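Local coordinates for protein chitinase (Paenibacillus sp. FPU-7, PDB 5GZT) that probably hydrolyses internal beta-1,4 linkages between N-acetylglucosamine units in chitin and chitodextrins, as an endo-acting chitinase, at residues A1020-N1028 with A1040-T1051. Numbering follows the deposited sequence.
Sequences AFYARGWVN and AGDQAKNPGTPT
Gln1043 reaches back across the contact and grips the backbone of Val1027 with both polar atoms of its amide. From CB the chain starts away from residues 1020-1028, with CG beside the backbone N (chi1 -74°); the bend at chi2 (-42°) then turns it toward them, and Gln1043 CD arrives at the ring edge of Trp1026, 3.9 Å from CD1, the amide plane steep to the indole. Gln1043 OE1 takes the Val1027 N-H in its carbonyl plane, on a lone pair, at 3.0 Å and almost straight. Gln1043 NE2 donates to Val1027 O at 2.8 Å and also bonds Gly1041 O, from above the plane of that carbonyl. OE1 is shared: Asn1046 ND2 donates to it and to Gly1025 O (2.8 Å), a link that helps hold the Asn1046 amide in its orientation. An alanine in place of Gln1043 would probably leave the N-H and C=O of Val1027 without these mates and the Asn1046 amide freer to turn. The isopropyl group of Val1027 runs past the glutamine in the opposite direction, CG2 lying 3.4 Å from Gln1043 OE1 and CG1 against Lys1045 O. Asn1046 OD1 closes an Asx turn onto Gly1048 N. Farther along, Thr1049 CG2 sits over one face of the Arg1024 guanidinium, 3.3 Å from NH1, while Arg1024 NE is salt-bridged to Asp971. Ala1023 N donates to Pro1050 O at 2.7 Å, next to the isolated bridge between Tyr1022 and Thr1051, the N-cap of helix 1052-1058. The side-chain amides of Asn1046 and Gln1043 take up backbone polar groups at Gly1025, on edge strand 1024-1026, and at Val1027 just beyond it, in the small antiparallel sheet inserted after TIM-barrel strand 1015-1020, as in many family 18 chitinases.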
loop_
_atom_site.group_PDB
_atom_site.type_symbol
_atom_site.label_atom_id
_atom_site.label_comp_id
_atom_site.label_asym_id
_atom_site.label_seq_id
_atom_site.Cartn_x
_atom_site.Cartn_y
_atom_site.Cartn_z
ATOM N N ALA B 1020 25.089 31.513 -3.989
ATOM C CA ALA B 1020 24.803 32.424 -5.113
ATOM C C ALA B 1020 24.405 33.769 -4.520
ATOM O O ALA B 1020 23.443 33.846 -3.727
ATOM C CB ALA B 1020 23.651 31.898 -5.901
ATOM N N PHE B 1021 25.054 34.833 -4.962
ATOM C CA PHE B 1021 24.712 36.187 -4.497
ATOM C C PHE B 1021 23.695 36.887 -5.448
ATOM O O PHE B 1021 23.714 38.109 -5.613
ATOM C CB PHE B 1021 25.952 37.025 -4.369
ATOM C CG PHE B 1021 26.846 36.677 -3.199
ATOM C CD1 PHE B 1021 26.672 35.535 -2.397
ATOM C CD2 PHE B 1021 27.914 37.502 -2.918
ATOM C CE1 PHE B 1021 27.570 35.259 -1.376
ATOM C CE2 PHE B 1021 28.780 37.236 -1.863
ATOM C CZ PHE B 1021 28.590 36.120 -1.090
ATOM N N TYR B 1022 22.869 36.105 -6.105
ATOM C CA TYR B 1022 21.853 36.625 -7.006
ATOM C C TYR B 1022 20.654 35.735 -6.869
ATOM O O TYR B 1022 20.768 34.550 -6.459
ATOM C CB TYR B 1022 22.302 36.659 -8.489
ATOM C CG TYR B 1022 22.678 35.296 -9.070
ATOM C CD1 TYR B 1022 23.998 34.766 -8.925
ATOM C CD2 TYR B 1022 21.758 34.533 -9.745
ATOM C CE1 TYR B 1022 24.351 33.513 -9.430
ATOM C CE2 TYR B 1022 22.106 33.273 -10.254
ATOM C CZ TYR B 1022 23.402 32.772 -10.088
ATOM O OH TYR B 1022 23.675 31.535 -10.618
ATOM N N ALA B 1023 19.522 36.255 -7.352
ATOM C CA ALA B 1023 18.253 35.534 -7.332
ATOM C C ALA B 1023 17.762 35.051 -8.653
ATOM O O ALA B 1023 18.213 35.460 -9.711
ATOM C CB ALA B 1023 17.196 36.433 -6.726
ATOM N N ARG B 1024 16.790 34.166 -8.581
ATOM C CA ARG B 1024 15.928 33.815 -9.726
ATOM C C ARG B 1024 14.499 33.919 -9.246
ATOM O O ARG B 1024 14.259 34.134 -8.071
ATOM C CB ARG B 1024 16.235 32.430 -10.272
ATOM C CG ARG B 1024 17.614 32.366 -10.943
ATOM C CD ARG B 1024 17.894 30.974 -11.508
ATOM N NE ARG B 1024 19.230 30.960 -12.086
ATOM C CZ ARG B 1024 19.568 31.523 -13.257
ATOM N NH1 ARG B 1024 18.664 32.056 -14.078
ATOM N NH2 ARG B 1024 20.835 31.515 -13.640
ATOM N N GLY B 1025 13.544 33.867 -10.153
ATOM C CA GLY B 1025 12.162 34.202 -9.762
ATOM C C GLY B 1025 11.142 33.985 -10.869
ATOM O O GLY B 1025 11.519 33.575 -11.960
ATOM N N TRP B 1026 9.843 34.148 -10.545
ATOM C CA TRP B 1026 8.764 33.993 -11.518
ATOM C C TRP B 1026 7.714 35.088 -11.275
ATOM O O TRP B 1026 7.552 35.552 -10.149
ATOM C CB TRP B 1026 8.064 32.618 -11.426
ATOM C CG TRP B 1026 8.872 31.459 -11.762
ATOM C CD1 TRP B 1026 8.917 30.762 -12.949
ATOM C CD2 TRP B 1026 9.785 30.823 -10.882
ATOM N NE1 TRP B 1026 9.839 29.724 -12.848
ATOM C CE2 TRP B 1026 10.386 29.755 -11.590
ATOM C CE3 TRP B 1026 10.191 31.092 -9.573
ATOM C CZ2 TRP B 1026 11.365 28.948 -11.024
ATOM C CZ3 TRP B 1026 11.161 30.282 -9.004
ATOM C CH2 TRP B 1026 11.725 29.211 -9.730
ATOM N N VAL B 1027 6.990 35.461 -12.346
ATOM C CA VAL B 1027 5.834 36.407 -12.256
ATOM C C VAL B 1027 4.550 35.605 -12.478
ATOM O O VAL B 1027 4.609 34.407 -12.852
ATOM C CB VAL B 1027 5.958 37.591 -13.262
ATOM C CG1 VAL B 1027 7.027 38.585 -12.797
ATOM C CG2 VAL B 1027 6.247 37.140 -14.690
ATOM N N ASN B 1028 3.380 36.241 -12.246
ATOM C CA ASN B 1028 2.070 35.562 -12.327
ATOM C C ASN B 1028 2.061 34.298 -11.508
ATOM O O ASN B 1028 1.827 33.191 -12.016
ATOM C CB ASN B 1028 1.689 35.224 -13.763
ATOM C CG ASN B 1028 1.475 36.476 -14.629
ATOM O OD1 ASN B 1028 0.978 37.502 -14.164
ATOM N ND2 ASN B 1028 1.876 36.384 -15.899
ATOM N N ALA B 1040 2.856 28.720 -12.293
ATOM C CA ALA B 1040 2.904 30.162 -12.605
ATOM C C ALA B 1040 2.507 30.388 -14.071
ATOM O O ALA B 1040 2.573 29.472 -14.890
ATOM C CB ALA B 1040 4.261 30.763 -12.324
ATOM N N GLY B 1041 2.081 31.617 -14.364
ATOM C CA GLY B 1041 1.630 31.983 -15.692
ATOM C C GLY B 1041 2.705 32.414 -16.685
ATOM O O GLY B 1041 3.770 31.839 -16.775
ATOM N N ASP B 1042 2.387 33.436 -17.450
ATOM C CA ASP B 1042 3.234 33.904 -18.514
ATOM C C ASP B 1042 4.416 34.616 -17.878
ATOM O O ASP B 1042 4.243 35.445 -16.964
ATOM C CB ASP B 1042 2.436 34.839 -19.441
ATOM C CG ASP B 1042 3.284 35.475 -20.499
ATOM O OD1 ASP B 1042 3.486 34.836 -21.546
ATOM O OD2 ASP B 1042 3.757 36.613 -20.266
ATOM N N GLN B 1043 5.601 34.279 -18.379
ATOM C CA GLN B 1043 6.860 34.716 -17.803
ATOM C C GLN B 1043 7.530 35.835 -18.577
ATOM O O GLN B 1043 8.673 36.139 -18.302
ATOM C CB GLN B 1043 7.830 33.521 -17.725
ATOM C CG GLN B 1043 7.485 32.528 -16.640
ATOM C CD GLN B 1043 7.077 33.243 -15.375
ATOM O OE1 GLN B 1043 7.771 34.136 -14.894
ATOM N NE2 GLN B 1043 5.903 32.932 -14.890
ATOM N N ALA B 1044 6.841 36.478 -19.513
ATOM C CA ALA B 1044 7.470 37.507 -20.315
ATOM C C ALA B 1044 8.016 38.637 -19.463
ATOM O O ALA B 1044 9.020 39.260 -19.821
ATOM C CB ALA B 1044 6.493 38.040 -21.372
ATOM N N LYS B 1045 7.385 38.916 -18.332
ATOM C CA LYS B 1045 7.927 39.942 -17.419
ATOM C C LYS B 1045 8.820 39.329 -16.275
ATOM O O LYS B 1045 9.057 39.958 -15.247
ATOM C CB LYS B 1045 6.804 40.759 -16.805
ATOM C CG LYS B 1045 5.637 40.998 -17.723
ATOM C CD LYS B 1045 4.885 42.261 -17.360
ATOM C CE LYS B 1045 3.441 42.165 -17.846
ATOM N NZ LYS B 1045 2.781 43.498 -17.800
ATOM N N ASN B 1046 9.324 38.113 -16.461
ATOM C CA ASN B 1046 10.195 37.453 -15.428
ATOM C C ASN B 1046 11.338 38.366 -14.965
ATOM O O ASN B 1046 11.978 38.995 -15.820
ATOM C CB ASN B 1046 10.753 36.157 -16.030
ATOM C CG ASN B 1046 11.463 35.305 -15.011
ATOM O OD1 ASN B 1046 12.567 35.641 -14.603
ATOM N ND2 ASN B 1046 10.826 34.223 -14.573
ATOM N N PRO B 1047 11.644 38.443 -13.639
ATOM C CA PRO B 1047 12.736 39.400 -13.207
ATOM C C PRO B 1047 14.171 39.009 -13.558
ATOM O O PRO B 1047 15.057 39.768 -13.287
ATOM C CB PRO B 1047 12.595 39.442 -11.680
ATOM C CG PRO B 1047 12.093 38.072 -11.355
ATOM C CD PRO B 1047 11.191 37.622 -12.500
ATOM N N GLY B 1048 14.376 37.849 -14.165
ATOM C CA GLY B 1048 15.713 37.407 -14.617
ATOM C C GLY B 1048 16.548 37.029 -13.381
ATOM O O GLY B 1048 16.136 36.152 -12.591
ATOM N N THR B 1049 17.669 37.732 -13.208
ATOM C CA THR B 1049 18.631 37.411 -12.185
ATOM C C THR B 1049 19.122 38.656 -11.517
ATOM O O THR B 1049 20.312 38.911 -11.562
ATOM C CB THR B 1049 19.865 36.600 -12.694
ATOM O OG1 THR B 1049 20.522 37.308 -13.747
ATOM C CG2 THR B 1049 19.482 35.136 -13.174
ATOM N N PRO B 1050 18.243 39.358 -10.774
ATOM C CA PRO B 1050 18.721 40.376 -9.827
ATOM C C PRO B 1050 19.772 39.926 -8.807
ATOM O O PRO B 1050 19.701 38.866 -8.191
ATOM C CB PRO B 1050 17.462 40.780 -9.045
ATOM C CG PRO B 1050 16.517 39.672 -9.236
ATOM C CD PRO B 1050 16.848 38.999 -10.532
ATOM N N THR B 1051 20.703 40.788 -8.561
ATOM C CA THR B 1051 21.725 40.487 -7.627
ATOM C C THR B 1051 21.219 40.804 -6.247
ATOM O O THR B 1051 20.170 41.494 -6.097
ATOM C CB THR B 1051 22.900 41.403 -7.882
ATOM O OG1 THR B 1051 22.489 42.762 -7.757
ATOM C CG2 THR B 1051 23.432 41.199 -9.292
HETATM O O HOH W 1 14.254 34.269 -12.967
#